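Long-range contacts in chitin oligosaccahride binding protein NagB1 (Paenibacillus sp. FPU-7, PDB 7EHP), which probably binds chitin oligosaccharides such as N,N'-diacetylchitobiose and the trisaccharide outside the cell, as a solute-binding protein for their uptake: residues 114-119 with 322-326; 364-369 with 382-386. All coordinates share one frame; numbering follows the deposited sequence.

Interaction 1 (114-119 with 322-326). With NAG (2-acetamido-2-deoxy-beta-D-glucopyranose), chain C.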
loop_
_atom_site.group_PDB
_atom_site.type_symbol
_atom_site.label_atom_id
_atom_site.label_comp_id
_atom_site.label_asym_id
_atom_site.label_seq_id
_atom_site.Cartn_x
_atom_site.Cartn_y
_atom_site.Cartn_z
ATOM N N PRO A 114 -8.074 -8.489 5.733
ATOM C CA PRO A 114 -7.495 -7.898 4.525
ATOM C C PRO A 114 -8.283 -8.321 3.303
ATOM O O PRO A 114 -8.677 -9.485 3.173
ATOM C CB PRO A 114 -6.075 -8.481 4.497
ATOM C CG PRO A 114 -6.236 -9.801 5.163
ATOM C CD PRO A 114 -7.187 -9.521 6.304
ATOM N N THR A 115 -8.533 -7.364 2.409
ATOM C CA THR A 115 -9.209 -7.695 1.165
ATOM C C THR A 115 -8.240 -7.981 0.044
ATOM O O THR A 115 -8.675 -8.436 -1.015
ATOM C CB THR A 115 -10.133 -6.565 0.697
ATOM O OG1 THR A 115 -9.379 -5.353 0.595
ATOM C CG2 THR A 115 -11.351 -6.394 1.639
ATOM N N ALA A 116 -6.957 -7.671 0.235
ATOM C CA ALA A 116 -5.970 -7.827 -0.818
ATOM C C ALA A 116 -4.629 -8.228 -0.223
ATOM O O ALA A 116 -4.331 -7.941 0.936
ATOM C CB ALA A 116 -5.780 -6.535 -1.618
ATOM N N TYR A 117 -3.826 -8.893 -1.044
ATOM C CA TYR A 117 -2.390 -8.974 -0.844
ATOM C C TYR A 117 -1.728 -7.954 -1.762
ATOM O O TYR A 117 -2.097 -7.834 -2.936
ATOM C CB TYR A 117 -1.870 -10.381 -1.153
ATOM C CG TYR A 117 -0.368 -10.477 -1.261
ATOM C CD1 TYR A 117 0.418 -10.592 -0.123
ATOM C CD2 TYR A 117 0.264 -10.441 -2.503
ATOM C CE1 TYR A 117 1.792 -10.683 -0.212
ATOM C CE2 TYR A 117 1.631 -10.538 -2.603
ATOM C CZ TYR A 117 2.390 -10.659 -1.451
ATOM O OH TYR A 117 3.750 -10.744 -1.543
ATOM N N PHE A 118 -0.759 -7.217 -1.236
ATOM C CA PHE A 118 -0.065 -6.213 -2.031
ATOM C C PHE A 118 1.412 -6.566 -2.124
ATOM O O PHE A 118 1.956 -7.219 -1.232
ATOM C CB PHE A 118 -0.252 -4.787 -1.434
ATOM C CG PHE A 118 0.729 -4.432 -0.335
ATOM C CD1 PHE A 118 1.979 -3.891 -0.634
ATOM C CD2 PHE A 118 0.393 -4.627 0.996
ATOM C CE1 PHE A 118 2.887 -3.571 0.387
ATOM C CE2 PHE A 118 1.282 -4.318 2.015
ATOM C CZ PHE A 118 2.528 -3.781 1.712
ATOM N N VAL A 119 2.047 -6.163 -3.233
ATOM C CA VAL A 119 3.492 -5.956 -3.299
ATOM C C VAL A 119 3.737 -4.554 -3.838
ATOM O O VAL A 119 2.900 -3.987 -4.545
ATOM C CB VAL A 119 4.253 -6.993 -4.181
ATOM C CG1 VAL A 119 4.343 -8.338 -3.506
ATOM C CG2 VAL A 119 3.617 -7.122 -5.562
ATOM N N ILE A 322 -6.138 -6.754 -8.633
ATOM C CA ILE A 322 -5.854 -6.801 -7.204
ATOM C C ILE A 322 -5.602 -8.236 -6.766
ATOM O O ILE A 322 -6.456 -9.115 -6.934
ATOM C CB ILE A 322 -6.971 -6.127 -6.392
ATOM C CG1 ILE A 322 -6.942 -4.612 -6.643
ATOM C CG2 ILE A 322 -6.801 -6.383 -4.921
ATOM C CD1 ILE A 322 -7.711 -4.174 -7.736
ATOM N N LEU A 323 -4.438 -8.461 -6.166
ATOM C CA LEU A 323 -4.016 -9.799 -5.783
ATOM C C LEU A 323 -4.804 -10.295 -4.567
ATOM O O LEU A 323 -5.032 -9.541 -3.611
ATOM C CB LEU A 323 -2.514 -9.804 -5.493
ATOM C CG LEU A 323 -1.692 -9.247 -6.661
ATOM C CD1 LEU A 323 -0.217 -9.126 -6.287
ATOM C CD2 LEU A 323 -1.860 -10.091 -7.922
ATOM N N PRO A 324 -5.207 -11.565 -4.559
ATOM C CA PRO A 324 -6.126 -12.040 -3.527
ATOM C C PRO A 324 -5.465 -12.102 -2.165
ATOM O O PRO A 324 -4.289 -12.452 -2.036
ATOM C CB PRO A 324 -6.501 -13.443 -4.016
ATOM C CG PRO A 324 -5.318 -13.875 -4.816
ATOM C CD PRO A 324 -4.917 -12.616 -5.551
ATOM N N ALA A 325 -6.245 -11.785 -1.141
ATOM C CA ALA A 325 -5.816 -12.023 0.225
ATOM C C ALA A 325 -6.197 -13.412 0.729
ATOM O O ALA A 325 -5.643 -13.848 1.746
ATOM C CB ALA A 325 -6.392 -10.957 1.164
ATOM N N MET A 326 -7.105 -14.122 0.052
ATOM C CA MET A 326 -7.538 -15.452 0.486
ATOM C C MET A 326 -7.014 -16.547 -0.442
ATOM O O MET A 326 -6.482 -16.287 -1.526
ATOM C CB MET A 326 -9.075 -15.531 0.603
ATOM C CG MET A 326 -9.748 -14.275 1.176
ATOM S SD MET A 326 -11.558 -14.205 1.058
ATOM C CE MET A 326 -12.053 -15.287 2.373
HETATM C C1 NAG C . -1.460 2.145 0.697
HETATM C C2 NAG C . -1.190 3.083 1.869
HETATM C C3 NAG C . 0.263 2.972 2.305
HETATM C C4 NAG C . 0.596 1.524 2.625
HETATM C C5 NAG C . 0.257 0.627 1.436
HETATM C C6 NAG C . 0.471 -0.844 1.714
HETATM C C7 NAG C . -2.417 5.170 2.290
HETATM C C8 NAG C . -2.651 6.570 1.848
HETATM N N2 NAG C . -1.543 4.461 1.560
HETATM O O3 NAG C . 0.467 3.777 3.455
HETATM O O4 NAG C . 1.980 1.384 2.919
HETATM O O5 NAG C . -1.118 0.791 1.065
HETATM O O6 NAG C . -0.203 -1.269 2.892
HETATM O O7 NAG C . -2.987 4.693 3.278
HETATM O O HOH W 1 -2.974 -6.050 -4.770
#
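Tyr117 and Leu323 share the one direct hydrogen bond between residues 114-119 and 322-326, from Tyr117 N to Leu323 O, 2.9 Å long and 157° at the hydrogen. The donor stands above the carbonyl plane, 42° out of it. A water bridges the same two residues, donating to Tyr117 O and accepting from Leu323 N, in place of a second direct bond. From its CB, 3.3 Å from Pro324 O, the Tyr117 side chain leaves with CG anti to the backbone N (chi1 167°), which carries the ring across the Leu323 side chain at a slant. The ring turns its edge to Leu323, CD2 lying 4.0 Å from Leu323 CD1, with that methyl near the ring plane. At the tip, OH is hydrogen-bonded to Gln349 OE1, while Leu323 also packs on Ile338 and Ile342 of helix 336-344. The short, weakly bonded strand 323-324 thus borders the long strand 109-125 in the mixed sheet of a periplasmic-binding-protein fold, a family that holds its solute in the cleft between two lobes. Ala325 turns its methyl toward residues 114-119, with CB 3.4 Å from Pro114 O. The methyl of Ala116 fits tightly against Ile322, CB to CG2 3.5 Å. Phe118 projects away from residues 322-326 and offers a ring face to the sugar: NAG C6 sits over its centre, 3.5 Å above the plane, a CH-pi type of contact. An alanine here would remove that aromatic platform and is likely to leave the C6 end of the sugar without its apolar support. Thr115 and Ala116 touch a second NAG unit, and Thr115 O takes hydrogen bonds from Gln313 and Gln316 of helix 310-320.

Interaction 2 (364-369 with 382-386)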
loop_
_atom_site.group_PDB
_atom_site.type_symbol
_atom_site.label_atom_id
_atom_site.label_comp_id
_atom_site.label_asym_id
_atom_site.label_seq_id
_atom_site.Cartn_x
_atom_site.Cartn_y
_atom_site.Cartn_z
ATOM N N THR A 364 5.889 12.403 10.267
ATOM C CA THR A 364 7.141 13.149 10.233
ATOM C C THR A 364 8.000 12.735 9.043
ATOM O O THR A 364 8.620 13.582 8.392
ATOM C CB THR A 364 7.866 12.926 11.555
ATOM O OG1 THR A 364 6.988 13.335 12.618
ATOM C CG2 THR A 364 9.208 13.674 11.603
ATOM N N LEU A 365 8.040 11.438 8.732
ATOM C CA LEU A 365 8.793 10.997 7.567
ATOM C C LEU A 365 8.227 11.613 6.296
ATOM O O LEU A 365 8.988 12.068 5.434
ATOM C CB LEU A 365 8.794 9.471 7.466
ATOM C CG LEU A 365 9.631 8.935 6.313
ATOM C CD1 LEU A 365 11.100 9.402 6.496
ATOM C CD2 LEU A 365 9.545 7.414 6.220
ATOM N N GLU A 366 6.892 11.651 6.170
ATOM C CA GLU A 366 6.257 12.298 5.019
ATOM C C GLU A 366 6.709 13.745 4.881
ATOM O O GLU A 366 7.186 14.168 3.820
ATOM C CB GLU A 366 4.733 12.244 5.160
ATOM C CG GLU A 366 4.133 10.932 4.755
ATOM C CD GLU A 366 2.724 10.731 5.284
ATOM O OE1 GLU A 366 2.151 9.656 5.021
ATOM O OE2 GLU A 366 2.187 11.634 5.954
ATOM N N MET A 367 6.584 14.518 5.956
ATOM C CA MET A 367 6.933 15.931 5.870
ATOM C C MET A 367 8.423 16.120 5.622
ATOM O O MET A 367 8.815 16.990 4.844
ATOM C CB MET A 367 6.496 16.650 7.140
ATOM C CG MET A 367 5.051 16.338 7.547
ATOM S SD MET A 367 4.468 17.248 9.001
ATOM C CE MET A 367 5.138 16.271 10.357
ATOM N N CYS A 368 9.261 15.306 6.268
ATOM C CA CYS A 368 10.703 15.395 6.059
ATOM C C CYS A 368 11.083 15.075 4.622
ATOM O O CYS A 368 11.954 15.733 4.049
ATOM C CB CYS A 368 11.435 14.464 7.018
ATOM S SG CYS A 368 11.583 15.168 8.662
ATOM N N MET A 369 10.442 14.075 4.013
ATOM C CA MET A 369 10.790 13.732 2.635
ATOM C C MET A 369 10.350 14.792 1.641
ATOM O O MET A 369 11.042 15.016 0.638
ATOM C CB MET A 369 10.211 12.374 2.261
ATOM C CG MET A 369 10.840 11.216 3.025
ATOM S SD MET A 369 12.659 11.169 2.945
ATOM C CE MET A 369 12.912 10.661 1.249
ATOM N N VAL A 382 17.120 15.147 7.958
ATOM C CA VAL A 382 15.977 14.238 7.962
ATOM C C VAL A 382 16.121 13.195 9.070
ATOM O O VAL A 382 15.244 13.057 9.934
ATOM C CB VAL A 382 15.813 13.581 6.581
ATOM C CG1 VAL A 382 14.840 12.394 6.675
ATOM C CG2 VAL A 382 15.306 14.611 5.577
ATOM N N LEU A 383 17.247 12.471 9.079
ATOM C CA LEU A 383 17.418 11.366 10.020
ATOM C C LEU A 383 17.520 11.859 11.462
ATOM O O LEU A 383 16.971 11.234 12.378
ATOM C CB LEU A 383 18.641 10.544 9.615
ATOM C CG LEU A 383 18.465 10.018 8.190
ATOM C CD1 LEU A 383 19.667 9.282 7.754
ATOM C CD2 LEU A 383 17.253 9.080 8.104
ATOM N N ASP A 384 18.202 12.985 11.684
ATOM C CA ASP A 384 18.214 13.606 13.009
ATOM C C ASP A 384 16.795 13.814 13.531
ATOM O O ASP A 384 16.479 13.491 14.684
ATOM C CB ASP A 384 18.937 14.951 12.940
ATOM C CG ASP A 384 20.443 14.821 12.944
ATOM O OD1 ASP A 384 20.967 13.707 13.148
ATOM O OD2 ASP A 384 21.100 15.854 12.711
ATOM N N LYS A 385 15.927 14.382 12.687
ATOM C CA LYS A 385 14.553 14.647 13.093
ATOM C C LYS A 385 13.754 13.352 13.232
ATOM O O LYS A 385 12.977 13.189 14.187
ATOM C CB LYS A 385 13.907 15.591 12.082
ATOM C CG LYS A 385 12.441 15.851 12.314
ATOM C CD LYS A 385 12.207 16.634 13.600
ATOM C CE LYS A 385 10.761 17.148 13.653
ATOM N NZ LYS A 385 10.366 17.646 14.997
ATOM N N MET A 386 13.937 12.411 12.298
ATOM C CA MET A 386 13.264 11.121 12.416
ATOM C C MET A 386 13.608 10.440 13.726
ATOM O O MET A 386 12.730 9.872 14.389
ATOM C CB MET A 386 13.623 10.207 11.240
ATOM C CG MET A 386 13.007 10.658 9.931
ATOM S SD MET A 386 11.220 10.773 10.133
ATOM C CE MET A 386 10.850 9.089 10.641
#
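The helical bond from Cys368 N to Thr364 O, 2.8 Å long, ties together two residues one turn apart that both face the helix of residues 382-386. No hydrogen bond crosses between the helices, and the contact is made by methyls, methylenes and sulfur. The two segments run nearly antiparallel, at 162° between their N-to-C directions, with axes 10.1 Å apart. Met386 contributes most from its side. Its chain is bent at chi2 (-56°) and again at chi3, which folds the thioether back over the backbone of Leu365, with SD 3.5 Å from Leu365 N. The terminal CE lies 3.8 Å from Leu365 CB, the two side chains crossing at about a right angle, and Leu365 CD1 flanks the same sulfur. Thr364 splits its branches: OG1 is hydrogen-bonded within its own helix to Lys360 O, whereas CG2 reaches across to Met386 SD at 3.8 Å and also meets Lys385 CG. One turn on, the sulfur of Cys368 rests on the aliphatic part of Lys385, SG to CG 3.8 Å, so it is the methylenes of this exposed lysine that cover the margin of the interface. Val382 spreads both methyls against Cys368; CG1 is 4.0 Å from Cys368 CB, and CG2 approaches Cys368 O. The two helices, 359-373 and 379-396, form a helical hairpin, following one another through a short connection, where Met377 touches both Cys368 and Val382. Beyond the pair, Leu365 and Met369 meet Asn169 of helix 165-180, Met386 packs on Trp195, and Met369 and Leu383 reach Phe204 of helix 198-213.

In the fold
Interactions 1 and 2 follow in series along the chain, with centres 30 Å apart and nearest atoms about 14 Å apart, so neither touches the other. Interaction 1 lies near the middle of the protein, its centre about 10 Å from that of the chain, and belongs to the glycan pocket: the Thr115 side chain is about 3 Å from one NAG unit and Phe118 faces the other. Interaction 2 is farther out, its centre about 20 Å from that of the chain, with the Leu365 side chain about 10 Å from a bound NAG. A link to the sugar runs through the chain just before helix 359-373, where Phe353 packs on Leu365 and Asp354 hydrogen-bonds the NAG that covers Phe118.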